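Side-chain contact in HAD superfamily hydrolase (Brucella suis biovar 1, PDB 6NQ4), which is a hydrolase of the haloacid dehalogenase-like family that probably acts as a phosphatase: residues V262-I265 with V269-A272. Numbering follows the deposited sequence. Where two conformers were deposited one is given.
Sequences VLYI and VHAA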
ATOM      1  N   VAL A 262      -0.697   8.819 -14.484  1.00 24.46           N
ATOM      2  CA  VAL A 262       0.288   8.271 -13.573  0.55 25.41           C
ATOM      3  C   VAL A 262       1.676   8.755 -13.939  1.00 24.51           C
ATOM      4  O   VAL A 262       2.032   8.928 -15.111  1.00 25.71           O
ATOM      5  CB  VAL A 262       0.202   6.737 -13.375  0.55 27.84           C
ATOM      6  CG1 VAL A 262       0.807   5.998 -14.540  0.55 28.70           C
ATOM      7  CG2 VAL A 262       0.876   6.322 -12.059  0.55 27.38           C
ATOM      8  N   LEU A 263       2.442   9.031 -12.894  1.00 23.96           N
ATOM      9  CA  LEU A 263       3.864   9.323 -12.976  1.00 23.24           C
ATOM     10  C   LEU A 263       4.596   8.132 -12.365  1.00 22.58           C
ATOM     11  O   LEU A 263       4.460   7.863 -11.164  1.00 22.39           O
ATOM     12  CB  LEU A 263       4.198  10.603 -12.214  1.00 23.56           C
ATOM     13  CG  LEU A 263       5.685  10.899 -12.020  1.00 25.40           C
ATOM     14  CD1 LEU A 263       6.377  11.074 -13.356  1.00 27.45           C
ATOM     15  CD2 LEU A 263       5.888  12.130 -11.171  1.00 25.93           C
ATOM     16  N   TYR A 264       5.360   7.418 -13.190  1.00 22.54           N
ATOM     17  CA  TYR A 264       6.089   6.229 -12.765  1.00 24.43           C
ATOM     18  C   TYR A 264       7.490   6.627 -12.316  1.00 24.13           C
ATOM     19  O   TYR A 264       8.194   7.357 -13.020  1.00 26.57           O
ATOM     20  CB  TYR A 264       6.168   5.251 -13.942  1.00 26.47           C
ATOM     21  CG  TYR A 264       6.922   3.949 -13.724  1.00 27.47           C
ATOM     22  CD1 TYR A 264       6.623   3.109 -12.657  1.00 27.53           C
ATOM     23  CD2 TYR A 264       7.898   3.536 -14.627  1.00 27.81           C
ATOM     24  CE1 TYR A 264       7.297   1.908 -12.479  1.00 27.67           C
ATOM     25  CE2 TYR A 264       8.566   2.344 -14.458  1.00 28.40           C
ATOM     26  CZ  TYR A 264       8.263   1.530 -13.391  1.00 29.00           C
ATOM     27  OH  TYR A 264       8.943   0.334 -13.250  1.00 30.83           O
ATOM     28  N   ILE A 265       7.889   6.151 -11.139  1.00 22.97           N
ATOM     29  CA  ILE A 265       9.220   6.404 -10.601  1.00 22.85           C
ATOM     30  C   ILE A 265      10.098   5.247 -11.068  1.00 23.90           C
ATOM     31  O   ILE A 265      10.153   4.184 -10.442  1.00 23.03           O
ATOM     32  CB  ILE A 265       9.195   6.554  -9.079  1.00 22.96           C
ATOM     33  CG1 ILE A 265       8.212   7.664  -8.686  1.00 24.01           C
ATOM     34  CG2 ILE A 265      10.600   6.881  -8.539  1.00 23.52           C
ATOM     35  CD1 ILE A 265       8.509   9.014  -9.348  1.00 25.25           C
ATOM     36  N   VAL A 269      12.925   0.671  -6.521  1.00 20.31           N
ATOM     37  CA  VAL A 269      13.176  -0.758  -6.379  1.00 19.94           C
ATOM     38  C   VAL A 269      12.098  -1.563  -7.088  1.00 19.64           C
ATOM     39  O   VAL A 269      12.356  -2.674  -7.572  1.00 22.08           O
ATOM     40  CB  VAL A 269      13.282  -1.137  -4.888  1.00 18.69           C
ATOM     41  CG1 VAL A 269      13.429  -2.639  -4.715  1.00 20.40           C
ATOM     42  CG2 VAL A 269      14.435  -0.392  -4.228  1.00 19.59           C
ATOM     43  N   HIS A 270      10.877  -1.037  -7.165  1.00 21.31           N
ATOM     44  CA  HIS A 270       9.747  -1.809  -7.681  1.00 20.99           C
ATOM     45  C   HIS A 270       9.512  -3.062  -6.846  1.00 21.36           C
ATOM     46  O   HIS A 270       9.165  -4.116  -7.384  1.00 22.11           O
ATOM     47  CB  HIS A 270       9.886  -2.151  -9.172  1.00 22.42           C
ATOM     48  CG  HIS A 270      10.500  -1.064  -9.990  1.00 23.99           C
ATOM     49  ND1 HIS A 270       9.949   0.194 -10.101  1.00 25.22           N
ATOM     50  CD2 HIS A 270      11.619  -1.053 -10.751  1.00 25.19           C
ATOM     51  CE1 HIS A 270      10.708   0.940 -10.885  1.00 25.59           C
ATOM     52  NE2 HIS A 270      11.727   0.203 -11.297  1.00 26.43           N
ATOM     53  N   ALA A 271       9.679  -2.931  -5.515  1.00 20.28           N
ATOM     54  CA  ALA A 271       9.573  -4.087  -4.627  1.00 21.40           C
ATOM     55  C   ALA A 271       8.226  -4.787  -4.767  1.00 22.00           C
ATOM     56  O   ALA A 271       8.147  -6.018  -4.686  1.00 22.66           O
ATOM     57  CB  ALA A 271       9.831  -3.670  -3.177  1.00 19.81           C
ATOM     58  N   ALA A 272       7.145  -4.023  -4.960  1.00 22.00           N
ATOM     59  CA  ALA A 272       5.829  -4.637  -5.079  1.00 24.33           C
ATOM     60  C   ALA A 272       5.689  -5.509  -6.320  1.00 27.86           C
ATOM     61  O   ALA A 272       4.765  -6.330  -6.383  1.00 31.98           O
ATOM     62  CB  ALA A 272       4.734  -3.560  -5.087  1.00 22.94           C
TER
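The phenol oxygen of Tyr-264 sits over one face of the His-270 imidazole, displaced toward the CE1 rim, with OH 3.0 Å from His-270 CE1. The two side chains cross at about a right angle although their ring planes are only 19° from parallel, and the offset is so large, with centroids 5.3 Å apart, that little ring area is shared; the hydroxyl end of the tyrosine, not the body of its ring, covers the imidazole. Behind it, Tyr-264 CZ follows at 3.6 Å from His-270 CE1. Tyr-264 reaches this place by extending CG anti to its own backbone nitrogen (chi1 179°), which swings the phenol out to the flank of the strand, its hydroxyl level with Ile-265.

A second oxygen meets the same carbon from another direction: the carbonyl of Ile-265 lies near the imidazole plane at its edge, its O 3.3 Å from His-270 CE1. CE1 thus has one oxygen above the ring and one beside it. The flanking nitrogens are held by main-chain carbonyls, ND1 by a hydrogen bond to Asp-246 and NE2 by a weak one to Ser-266, which together limit rotation of the ring. Val-248 and Val-252 of helix 248-258 also touch the Tyr-264 side chain.

Asp-246 is also a residue of the sodium site, and the bound sodium ion lies about 7 Å from the His-270 side chain. The contact sets the loop after strand 261-265 against the C-terminal end of that strand, where the Rossmann-like core of HAD hydrolases carries its metal-binding active site.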